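Putative methyl-accepting chemotaxis signal transduction protein (Campylobacter jejuni subsp. jejuni serotype O:2, PDB 4XMR) probably acts as a chemotaxis receptor, sensing amino acids such as isoleucine with a tandem PAS sensory domain and passing the signal across the membrane. Local coordinates at residues Asn80-Leu85 and Pro129-Thr134; Lys113-Glu118 and Val140-Lys145; Asp20-Thr25 and Ala229-Phe234; Asn168-Thr173 and Thr177-Gln182. One frame throughout, in Å; residues are numbered along the deposited sequence.

In the fold
All four contacts are buried, yet their chemistry differs with place. Contact 1 joins two strands of the six-stranded sheet of the first PDC module; contacts 2, 3 and 4 pack helices 114-120, 9-48 and 163-171 on strands. Contacts 1 and 2 meet at the bound isoleucine, centres about 7 Å apart: contact 1 offers a carboxylate and hydroxyls, contact 2 an ammonium and an indole N-H beside apolar packing. In contacts 3 and 4, on the five-stranded sheet, methyl groups do most of the touching; their centres lie about 10 Å apart, and Thr25 of contact 3 reaches two threonines of contact 4. Contact 3 alone has residues beside the second subunit.

Contact 1. Residues Asn80-Leu85 and Pro129-Thr134; sequences NVYLGL and PAYLDT. With ILE (isoleucine), chain E.
At the isoleucine pocket of the first PDC sensor module, a PAS-like fold of the Cache clan, second-shell Asn80 and the pocket residue Asp133 reach toward each other from opposite directions. Asn80 ND2 donates to Asp133 OD2 (3.0 Å, N-H...O angle 150°). The acceptor lies nearly in the amide plane, whereas the amide nitrogen sits above the carboxylate plane, the two groups being turned 54° apart. Leu136 N also binds Asp133 OD2, and these two bonds probably hold the carboxylate's rotation; Asn80 is steadied by Gln94 at OD1 and Asp160 at ND2. With CG extended opposite the backbone N (chi1 179°), Asp133 presents OD1 to the ligand, 2.7 Å from isoleucine N. Tyr131 OH accepts from the same nitrogen at 2.8 Å and is itself bonded to Thr142; Asp160 OD2 is bonded to the isoleucine too. At the edge of the Tyr131 ring, in its plane, lies isoleucine OXT, which Thr134 grips twice: through its backbone N at 3.0 Å and through OG1 at 2.7 Å. The Tyr82 ring receives the aliphatic end, with isoleucine CD1 3.6 Å above the centre of one face; Tyr82 OH is bonded to Asp160. Strand 80-84 runs between strands 90-94 and 152-162, with helix 58-76 packed on Val81 and Leu83, while strand 126-132 borders strand 139-149 at the sheet edge.

Contact 2. Residues Lys113-Glu118 and Val140-Lys145; sequences KDWYQE and VITYSK. With ILE (isoleucine), chain E.
The Trp115 indole has Tyr116 CB over one face, offset toward the rim, and isoleucine O at its edge, near the ring plane; Thr142 CG2 and Ser144 CB approach it obliquely. Its ring also meets Tyr82 edge-to-face, and the outer CZ3 corner lies in the plane of the Tyr116 ring, at that ring's edge. Trp115 NE1 donates to isoleucine O at 3.0 Å with an N-H...O angle of 156°. Lys113 reaches the same oxygen from the N-cap position of helix 114-120: its chain runs extended beyond CG and brings NZ to 2.8 Å from isoleucine O. Leu108 O and Thr134 OG1 also bind that ammonium group. Across to strand 139-149, Trp115 CB rests on Thr142 CG2 at 3.7 Å. The Thr142 hydroxyl is engaged with Tyr131 and Asp160. Ser144 OG donates to Trp115 O at 2.7 Å, in the carbonyl plane and on a lone pair, tying the first turn of the helix to the sheet. Such a short helix laid over the antiparallel sheet, with polar groups gathered round the ligand's carboxylate, is consistent with the amino-acid pocket of a PAS-like Cache module.

Contact 3. Residues Asp20-Thr25 and Ala229-Phe234; sequences DLLKVT and ACTKVF
Leu22 carries the contact of helix 9-48 with Ala229, Cys230 and Thr231 of strand 224-233, in the second PAS-like module of the tandem. The helix segment passes the strand at 9.6 Å between axes, with their directions 30° apart, so over this short segment helix and strand run in roughly the same direction. At the start of the segment, Asp20 and Leu21 pack against Leu21 and Asp20 of the second subunit, as Val24 does further on against Pro174 of that subunit; within its own chain Leu21 also touches Ile240 and Pro174. Next comes Leu22, which points at the strand. A chi1 of 180°, with CG opposite the backbone N, carries CG toward the strand, and a chi2 of 58° turns the CD2 methyl onto the strand backbone. There CD2 lies 3.8 Å from Ala229 O, 4.3 Å from Ala229 CB and 4.2 Å from Thr231 CG2, a purely van der Waals fit of one methyl among two side chains and a carbonyl. Ala238 and Ile240 of the adjoining strand 236-243 meet the same leucine. The side chain of Cys230 points away from the helix to its disulfide with Cys239, while its backbone still meets the leucine, Leu22 CD2 lying 4.3 Å from Cys230 CA.

Contact 4. Residues Asn168-Thr173 and Thr177-Gln182; sequences NLVAKT and TFLFDQ
Val170, close to the end of helix 163-171, stands beside strand 177-180 with its CA 7.3 Å from Phe178 CA, and five residues separate that helix from the strand. Beyond Val170 the backbone bonds back over three residues, Thr173 N to Val170 O at 3.0 Å. The same carbonyl takes a second donor, Thr173 OG1, at 2.7 Å, in the carbonyl plane with a C=O...O angle of 149°. Thr173 can fold back in this way because OG1 sits between its backbone N and carbonyl carbon (chi1 64°). Two bonds from one residue thus hold Val170 O and the turn. Helix 163-171 follows strand 152-162, the last in sequence of the first PDC sheet, and strand 177-180 is the first in sequence of the second sheet, so the contact lies at the junction of the tandem PAS modules. Val170 spreads its two methyls over the strand. CG2 meets Leu179 CD1 at 3.9 Å, the side chains crossing at a slant, while CG1 approaches Thr177 O at 4.3 Å. The hydroxyls of Thr173 and Thr177 come within 3.1 Å of each other, OG1 to OG1, and Thr25 of helix 9-48 is hydrogen-bonded to both, which brings a small polar cluster into otherwise apolar packing. Thr177 O is taken up by Thr190. Alternation along the strand turns Phe178 away from the helix, onto Ile186, Leu194 and Cys239, while Leu179 is directed to the helix side, where it also touches Val29, Phe187 and Ala238.

Contact 1. Residues Asn80-Leu85 and Pro129-Thr134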
# COMPACT_ATOMS: atom_id res chain seq x y z
N ASN B 80 -11.38 6.57 -12.64
CA ASN B 80 -11.59 7.80 -13.38
C ASN B 80 -10.64 8.84 -12.83
O ASN B 80 -10.43 8.91 -11.61
CB ASN B 80 -13.01 8.35 -13.15
CG ASN B 80 -14.11 7.45 -13.66
OD1 ASN B 80 -14.12 7.04 -14.83
ND2 ASN B 80 -15.09 7.21 -12.81
N VAL B 81 -10.07 9.65 -13.70
CA VAL B 81 -9.28 10.81 -13.30
C VAL B 81 -9.76 11.96 -14.17
O VAL B 81 -9.84 11.80 -15.39
CB VAL B 81 -7.77 10.56 -13.47
CG1 VAL B 81 -6.98 11.81 -13.12
CG2 VAL B 81 -7.31 9.39 -12.62
N TYR B 82 -10.09 13.11 -13.57
CA TYR B 82 -10.80 14.13 -14.32
C TYR B 82 -10.58 15.53 -13.79
O TYR B 82 -10.21 15.73 -12.62
CB TYR B 82 -12.30 13.82 -14.37
CG TYR B 82 -12.91 13.43 -13.05
CD1 TYR B 82 -12.90 12.10 -12.64
CD2 TYR B 82 -13.52 14.37 -12.21
CE1 TYR B 82 -13.46 11.71 -11.43
CE2 TYR B 82 -14.09 14.00 -11.01
CZ TYR B 82 -14.06 12.67 -10.63
OH TYR B 82 -14.64 12.31 -9.43
N LEU B 83 -10.83 16.50 -14.66
CA LEU B 83 -10.83 17.91 -14.28
C LEU B 83 -12.20 18.51 -14.60
O LEU B 83 -12.59 18.58 -15.77
CB LEU B 83 -9.73 18.67 -15.02
CG LEU B 83 -9.58 20.16 -14.67
CD1 LEU B 83 -9.20 20.36 -13.20
CD2 LEU B 83 -8.58 20.85 -15.60
N GLY B 84 -12.93 18.89 -13.55
CA GLY B 84 -14.21 19.55 -13.72
C GLY B 84 -14.05 21.05 -13.85
O GLY B 84 -13.39 21.67 -13.04
N LEU B 85 -14.69 21.65 -14.86
CA LEU B 85 -14.58 23.09 -15.10
C LEU B 85 -15.80 23.87 -14.59
O LEU B 85 -16.87 23.29 -14.41
CB LEU B 85 -14.40 23.35 -16.60
CG LEU B 85 -13.25 22.58 -17.27
CD1 LEU B 85 -13.20 22.84 -18.78
CD2 LEU B 85 -11.90 22.90 -16.63
N PRO B 129 -17.48 10.22 0.98
CA PRO B 129 -17.97 8.88 1.31
C PRO B 129 -18.11 8.09 0.01
O PRO B 129 -18.21 8.70 -1.08
CB PRO B 129 -19.35 9.14 1.91
CG PRO B 129 -19.34 10.59 2.31
CD PRO B 129 -18.45 11.27 1.32
N ALA B 130 -18.10 6.77 0.09
CA ALA B 130 -18.28 5.95 -1.10
C ALA B 130 -19.66 6.19 -1.71
O ALA B 130 -20.65 6.36 -1.00
CB ALA B 130 -18.08 4.47 -0.78
N TYR B 131 -19.71 6.19 -3.04
CA TYR B 131 -20.96 6.37 -3.76
C TYR B 131 -20.86 5.71 -5.13
O TYR B 131 -19.77 5.40 -5.61
CB TYR B 131 -21.28 7.86 -3.92
CG TYR B 131 -20.31 8.58 -4.82
CD1 TYR B 131 -19.08 9.02 -4.33
CD2 TYR B 131 -20.60 8.79 -6.17
CE1 TYR B 131 -18.18 9.67 -5.16
CE2 TYR B 131 -19.71 9.43 -7.00
CZ TYR B 131 -18.49 9.87 -6.49
OH TYR B 131 -17.60 10.50 -7.33
N LEU B 132 -22.01 5.52 -5.76
CA LEU B 132 -22.06 4.89 -7.07
C LEU B 132 -21.62 5.86 -8.16
O LEU B 132 -22.31 6.85 -8.42
CB LEU B 132 -23.48 4.40 -7.36
CG LEU B 132 -23.63 3.53 -8.60
CD1 LEU B 132 -22.82 2.26 -8.46
CD2 LEU B 132 -25.10 3.22 -8.85
N ASP B 133 -20.47 5.58 -8.78
CA ASP B 133 -19.98 6.40 -9.89
C ASP B 133 -21.06 6.64 -10.95
O ASP B 133 -21.70 5.70 -11.40
CB ASP B 133 -18.77 5.74 -10.55
CG ASP B 133 -18.25 6.55 -11.73
OD1 ASP B 133 -18.27 7.78 -11.64
OD2 ASP B 133 -17.82 5.95 -12.74
N THR B 134 -21.23 7.90 -11.34
CA THR B 134 -22.23 8.27 -12.34
C THR B 134 -22.04 7.53 -13.66
O THR B 134 -23.01 7.11 -14.29
CB THR B 134 -22.19 9.79 -12.62
OG1 THR B 134 -22.44 10.50 -11.40
CG2 THR B 134 -23.24 10.19 -13.66
N ILE E . -17.42 9.83 -10.08
CA ILE E . -17.76 11.18 -10.50
C ILE E . -19.26 11.37 -10.32
O ILE E . -19.74 12.49 -10.17
CB ILE E . -17.32 11.45 -11.97
CG1 ILE E . -17.37 12.95 -12.26
CG2 ILE E . -18.16 10.66 -12.96
CD1 ILE E . -16.70 13.35 -13.57
OXT ILE E . -20.00 10.40 -10.27

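Contact 2. Residues Lys113-Glu118 and Val140-Lys145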
# COMPACT_ATOMS: atom_id res chain seq x y z
N LYS B 113 -22.33 18.72 -7.30
CA LYS B 113 -21.82 17.51 -6.65
C LYS B 113 -20.86 17.82 -5.52
O LYS B 113 -20.14 18.81 -5.55
CB LYS B 113 -21.18 16.57 -7.67
CG LYS B 113 -22.22 15.90 -8.54
CD LYS B 113 -21.63 14.88 -9.48
CE LYS B 113 -22.72 14.19 -10.28
NZ LYS B 113 -22.18 13.21 -11.28
N ASP B 114 -20.86 16.95 -4.50
CA ASP B 114 -20.07 17.18 -3.30
C ASP B 114 -18.57 17.23 -3.59
O ASP B 114 -17.88 18.11 -3.07
CB ASP B 114 -20.38 16.13 -2.23
CG ASP B 114 -21.47 16.58 -1.27
OD1 ASP B 114 -22.21 17.52 -1.60
OD2 ASP B 114 -21.57 15.98 -0.17
N TRP B 115 -18.07 16.31 -4.42
CA TRP B 115 -16.64 16.31 -4.71
C TRP B 115 -16.22 17.63 -5.33
O TRP B 115 -15.10 18.09 -5.13
CB TRP B 115 -16.22 15.12 -5.60
CG TRP B 115 -16.80 15.08 -7.00
CD1 TRP B 115 -17.83 14.29 -7.43
CD2 TRP B 115 -16.35 15.81 -8.15
NE1 TRP B 115 -18.07 14.51 -8.76
CE2 TRP B 115 -17.18 15.44 -9.22
CE3 TRP B 115 -15.34 16.77 -8.37
CZ2 TRP B 115 -17.03 15.98 -10.50
CZ3 TRP B 115 -15.19 17.29 -9.63
CH2 TRP B 115 -16.03 16.90 -10.69
N TYR B 116 -17.14 18.24 -6.07
CA TYR B 116 -16.86 19.51 -6.71
C TYR B 116 -17.02 20.65 -5.71
O TYR B 116 -16.09 21.42 -5.47
CB TYR B 116 -17.76 19.70 -7.94
CG TYR B 116 -17.47 20.94 -8.74
CD1 TYR B 116 -18.14 22.13 -8.48
CD2 TYR B 116 -16.55 20.93 -9.78
CE1 TYR B 116 -17.88 23.26 -9.21
CE2 TYR B 116 -16.29 22.06 -10.52
CZ TYR B 116 -16.96 23.22 -10.23
OH TYR B 116 -16.71 24.36 -10.96
N GLN B 117 -18.19 20.75 -5.10
CA GLN B 117 -18.47 21.87 -4.21
C GLN B 117 -17.59 21.89 -2.96
O GLN B 117 -17.14 22.95 -2.54
CB GLN B 117 -19.95 21.92 -3.86
CG GLN B 117 -20.80 22.44 -5.01
CD GLN B 117 -20.47 23.88 -5.37
OE1 GLN B 117 -20.27 24.73 -4.50
NE2 GLN B 117 -20.42 24.17 -6.67
N GLU B 118 -17.30 20.73 -2.40
CA GLU B 118 -16.49 20.70 -1.18
C GLU B 118 -15.04 21.08 -1.44
O GLU B 118 -14.39 21.68 -0.58
CB GLU B 118 -16.60 19.34 -0.48
CG GLU B 118 -17.98 19.05 0.08
CD GLU B 118 -18.44 20.11 1.07
OE1 GLU B 118 -17.62 20.51 1.93
OE2 GLU B 118 -19.60 20.56 0.98
N VAL B 140 -17.26 4.07 -5.68
CA VAL B 140 -15.95 4.70 -5.65
C VAL B 140 -15.82 5.63 -4.45
O VAL B 140 -16.81 6.13 -3.90
CB VAL B 140 -15.66 5.52 -6.93
CG1 VAL B 140 -15.62 4.63 -8.16
CG2 VAL B 140 -16.70 6.63 -7.10
N ILE B 141 -14.57 5.84 -4.06
CA ILE B 141 -14.21 6.93 -3.17
C ILE B 141 -13.50 7.95 -4.04
O ILE B 141 -12.59 7.59 -4.82
CB ILE B 141 -13.26 6.45 -2.07
CG1 ILE B 141 -13.99 5.47 -1.15
CG2 ILE B 141 -12.70 7.65 -1.29
CD1 ILE B 141 -13.05 4.60 -0.33
N THR B 142 -13.92 9.20 -3.94
CA THR B 142 -13.36 10.28 -4.74
C THR B 142 -12.47 11.19 -3.89
O THR B 142 -12.86 11.59 -2.78
CB THR B 142 -14.47 11.11 -5.40
OG1 THR B 142 -15.19 10.28 -6.31
CG2 THR B 142 -13.88 12.30 -6.17
N TYR B 143 -11.28 11.48 -4.42
CA TYR B 143 -10.37 12.43 -3.83
C TYR B 143 -10.41 13.63 -4.75
O TYR B 143 -10.15 13.50 -5.95
CB TYR B 143 -8.96 11.84 -3.77
CG TYR B 143 -8.94 10.56 -2.98
CD1 TYR B 143 -9.29 9.35 -3.57
CD2 TYR B 143 -8.61 10.55 -1.63
CE1 TYR B 143 -9.31 8.17 -2.85
CE2 TYR B 143 -8.63 9.37 -0.90
CZ TYR B 143 -8.98 8.19 -1.51
OH TYR B 143 -9.00 6.99 -0.84
N SER B 144 -10.76 14.81 -4.23
CA SER B 144 -10.83 15.98 -5.08
C SER B 144 -10.05 17.16 -4.53
O SER B 144 -9.79 17.25 -3.32
CB SER B 144 -12.28 16.38 -5.37
OG SER B 144 -12.96 16.71 -4.17
N LYS B 145 -9.65 18.05 -5.43
CA LYS B 145 -8.85 19.19 -5.05
C LYS B 145 -9.04 20.30 -6.05
O LYS B 145 -8.95 20.08 -7.26
CB LYS B 145 -7.37 18.81 -4.98
CG LYS B 145 -6.49 19.93 -4.47
CD LYS B 145 -5.38 19.42 -3.57
CE LYS B 145 -5.10 20.38 -2.43
NZ LYS B 145 -4.84 21.78 -2.89
N ILE E . -17.42 9.83 -10.08
CA ILE E . -17.76 11.18 -10.50
C ILE E . -19.26 11.37 -10.32
O ILE E . -19.74 12.49 -10.17
CB ILE E . -17.32 11.45 -11.97
CG1 ILE E . -17.37 12.95 -12.26
CG2 ILE E . -18.16 10.66 -12.96
CD1 ILE E . -16.70 13.35 -13.57
OXT ILE E . -20.00 10.40 -10.27

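Contact 3. Residues Asp20-Thr25 and Ala229-Phe234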
# COMPACT_ATOMS: atom_id res chain seq x y z
N ASP B 20 -3.50 -5.80 18.40
CA ASP B 20 -2.53 -5.71 17.31
C ASP B 20 -3.18 -5.93 15.95
O ASP B 20 -2.88 -5.22 14.98
CB ASP B 20 -1.40 -6.73 17.50
CG ASP B 20 -0.46 -6.37 18.63
OD1 ASP B 20 -0.45 -5.21 19.07
OD2 ASP B 20 0.29 -7.27 19.05
N LEU B 21 -4.05 -6.92 15.86
CA LEU B 21 -4.70 -7.18 14.58
C LEU B 21 -5.67 -6.08 14.18
O LEU B 21 -5.76 -5.72 13.00
CB LEU B 21 -5.37 -8.56 14.56
CG LEU B 21 -4.41 -9.72 14.79
CD1 LEU B 21 -5.16 -11.01 14.59
CD2 LEU B 21 -3.19 -9.65 13.88
N LEU B 22 -6.40 -5.53 15.14
CA LEU B 22 -7.24 -4.39 14.85
C LEU B 22 -6.41 -3.23 14.30
O LEU B 22 -6.81 -2.57 13.33
CB LEU B 22 -8.03 -3.97 16.10
CG LEU B 22 -8.96 -2.77 15.90
CD1 LEU B 22 -9.98 -3.01 14.79
CD2 LEU B 22 -9.67 -2.46 17.22
N LYS B 23 -5.24 -3.00 14.90
CA LYS B 23 -4.37 -1.91 14.45
C LYS B 23 -3.87 -2.15 13.03
O LYS B 23 -3.70 -1.20 12.27
CB LYS B 23 -3.21 -1.68 15.42
CG LYS B 23 -2.40 -0.41 15.08
CD LYS B 23 -1.41 -0.02 16.15
CE LYS B 23 -0.62 1.21 15.72
NZ LYS B 23 -1.52 2.35 15.36
N VAL B 24 -3.64 -3.41 12.64
CA VAL B 24 -3.27 -3.68 11.24
C VAL B 24 -4.37 -3.22 10.29
O VAL B 24 -4.09 -2.65 9.23
CB VAL B 24 -2.95 -5.17 11.02
CG1 VAL B 24 -2.76 -5.47 9.53
CG2 VAL B 24 -1.71 -5.57 11.81
N THR B 25 -5.63 -3.46 10.65
CA THR B 25 -6.73 -3.00 9.81
C THR B 25 -6.83 -1.47 9.83
O THR B 25 -7.06 -0.86 8.78
CB THR B 25 -8.05 -3.72 10.18
OG1 THR B 25 -7.98 -5.07 9.71
CG2 THR B 25 -9.27 -3.04 9.57
N ALA B 229 -13.76 -5.35 19.90
CA ALA B 229 -13.26 -4.00 20.14
C ALA B 229 -13.35 -3.26 18.82
O ALA B 229 -13.15 -3.86 17.75
CB ALA B 229 -11.82 -4.03 20.63
N CYS B 230 -13.65 -1.98 18.89
CA CYS B 230 -13.70 -1.16 17.69
C CYS B 230 -12.97 0.15 17.91
O CYS B 230 -12.71 0.56 19.05
CB CYS B 230 -15.14 -0.83 17.28
SG CYS B 230 -16.26 -2.22 17.04
N THR B 231 -12.64 0.82 16.81
CA THR B 231 -12.03 2.13 16.89
C THR B 231 -12.41 2.97 15.68
O THR B 231 -12.65 2.43 14.59
CB THR B 231 -10.50 2.04 17.00
OG1 THR B 231 -9.96 3.34 17.28
CG2 THR B 231 -9.87 1.49 15.71
N LYS B 232 -12.46 4.28 15.86
CA LYS B 232 -12.71 5.17 14.74
C LYS B 232 -11.45 5.30 13.91
O LYS B 232 -10.34 5.45 14.44
CB LYS B 232 -13.15 6.54 15.24
CG LYS B 232 -14.50 6.54 15.94
CD LYS B 232 -15.59 5.92 15.07
CE LYS B 232 -15.83 6.72 13.80
NZ LYS B 232 -16.96 6.16 13.01
N VAL B 233 -11.62 5.24 12.59
CA VAL B 233 -10.52 5.50 11.66
C VAL B 233 -11.09 6.44 10.60
O VAL B 233 -11.83 6.00 9.71
CB VAL B 233 -9.96 4.22 11.01
CG1 VAL B 233 -8.67 4.56 10.25
CG2 VAL B 233 -9.72 3.12 12.04
N PHE B 234 -10.76 7.72 10.72
CA PHE B 234 -11.46 8.77 9.99
C PHE B 234 -12.98 8.59 10.16
O PHE B 234 -13.47 8.50 11.30
CB PHE B 234 -10.95 8.83 8.55
CG PHE B 234 -9.48 9.13 8.47
CD1 PHE B 234 -9.02 10.43 8.65
CD2 PHE B 234 -8.56 8.12 8.31
CE1 PHE B 234 -7.67 10.71 8.62
CE2 PHE B 234 -7.20 8.40 8.27
CZ PHE B 234 -6.76 9.69 8.43

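Contact 4. Residues Asn168-Thr173 and Thr177-Gln182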
# COMPACT_ATOMS: atom_id res chain seq x y z
N ASN B 168 -10.84 -5.17 -0.68
CA ASN B 168 -9.90 -6.24 -0.96
C ASN B 168 -8.68 -6.22 -0.04
O ASN B 168 -8.20 -7.26 0.41
CB ASN B 168 -9.47 -6.22 -2.43
CG ASN B 168 -10.58 -6.65 -3.36
OD1 ASN B 168 -11.55 -7.27 -2.94
ND2 ASN B 168 -10.44 -6.33 -4.64
N LEU B 169 -8.18 -5.02 0.26
CA LEU B 169 -7.08 -4.88 1.21
C LEU B 169 -7.47 -5.36 2.61
O LEU B 169 -6.72 -6.09 3.26
CB LEU B 169 -6.65 -3.42 1.29
CG LEU B 169 -5.86 -2.96 0.08
CD1 LEU B 169 -5.75 -1.44 0.03
CD2 LEU B 169 -4.46 -3.57 0.12
N VAL B 170 -8.65 -4.96 3.07
CA VAL B 170 -9.10 -5.38 4.39
C VAL B 170 -9.27 -6.90 4.46
O VAL B 170 -8.87 -7.53 5.45
CB VAL B 170 -10.42 -4.68 4.77
CG1 VAL B 170 -11.01 -5.29 6.06
CG2 VAL B 170 -10.17 -3.21 4.94
N ALA B 171 -9.83 -7.48 3.41
CA ALA B 171 -10.07 -8.92 3.39
C ALA B 171 -8.80 -9.76 3.55
O ALA B 171 -8.85 -10.90 4.01
CB ALA B 171 -10.82 -9.32 2.13
N LYS B 172 -7.66 -9.20 3.17
CA LYS B 172 -6.40 -9.93 3.25
C LYS B 172 -5.74 -9.84 4.62
O LYS B 172 -4.79 -10.56 4.90
CB LYS B 172 -5.42 -9.43 2.18
CG LYS B 172 -5.79 -9.79 0.75
CD LYS B 172 -4.74 -9.28 -0.23
CE LYS B 172 -5.02 -9.73 -1.65
NZ LYS B 172 -4.91 -11.20 -1.80
N THR B 173 -6.24 -8.96 5.46
CA THR B 173 -5.62 -8.78 6.77
C THR B 173 -5.95 -9.94 7.70
O THR B 173 -7.02 -10.53 7.62
CB THR B 173 -6.10 -7.48 7.46
OG1 THR B 173 -7.50 -7.56 7.74
CG2 THR B 173 -5.78 -6.25 6.61
N THR B 177 -11.58 -8.96 11.21
CA THR B 177 -11.72 -7.51 11.23
C THR B 177 -12.67 -7.05 10.14
O THR B 177 -12.83 -7.70 9.11
CB THR B 177 -10.37 -6.80 11.07
OG1 THR B 177 -9.78 -7.21 9.83
CG2 THR B 177 -9.42 -7.16 12.22
N PHE B 178 -13.31 -5.91 10.39
CA PHE B 178 -14.29 -5.37 9.46
C PHE B 178 -14.45 -3.87 9.67
O PHE B 178 -14.00 -3.33 10.67
CB PHE B 178 -15.63 -6.13 9.51
CG PHE B 178 -16.19 -6.34 10.90
CD1 PHE B 178 -15.75 -7.39 11.69
CD2 PHE B 178 -17.21 -5.52 11.40
CE1 PHE B 178 -16.27 -7.60 12.97
CE2 PHE B 178 -17.74 -5.74 12.67
CZ PHE B 178 -17.27 -6.78 13.44
N LEU B 179 -15.05 -3.20 8.69
CA LEU B 179 -15.23 -1.76 8.70
C LEU B 179 -16.69 -1.39 8.51
O LEU B 179 -17.36 -1.97 7.65
CB LEU B 179 -14.46 -1.10 7.55
CG LEU B 179 -12.95 -1.21 7.45
CD1 LEU B 179 -12.50 -0.39 6.24
CD2 LEU B 179 -12.29 -0.71 8.73
N PHE B 180 -17.14 -0.40 9.27
CA PHE B 180 -18.42 0.26 9.01
C PHE B 180 -18.16 1.63 8.42
O PHE B 180 -17.17 2.28 8.75
CB PHE B 180 -19.21 0.45 10.30
CG PHE B 180 -19.64 -0.83 10.95
CD1 PHE B 180 -20.82 -1.44 10.56
CD2 PHE B 180 -18.88 -1.40 11.96
CE1 PHE B 180 -21.23 -2.62 11.15
CE2 PHE B 180 -19.28 -2.57 12.55
CZ PHE B 180 -20.46 -3.18 12.15
N ASP B 181 -19.06 2.08 7.55
CA ASP B 181 -18.95 3.43 7.01
C ASP B 181 -19.52 4.47 7.98
O ASP B 181 -19.90 4.14 9.11
CB ASP B 181 -19.57 3.53 5.62
CG ASP B 181 -21.08 3.29 5.61
OD1 ASP B 181 -21.74 3.42 6.66
OD2 ASP B 181 -21.61 3.00 4.52
N GLN B 182 -19.57 5.71 7.51
CA GLN B 182 -19.98 6.84 8.33
C GLN B 182 -21.43 6.75 8.79
O GLN B 182 -21.82 7.40 9.76
CB GLN B 182 -19.73 8.14 7.56
CG GLN B 182 -20.51 8.29 6.24
CD GLN B 182 -20.07 7.33 5.13
OE1 GLN B 182 -18.89 6.96 5.02
NE2 GLN B 182 -21.03 6.92 4.31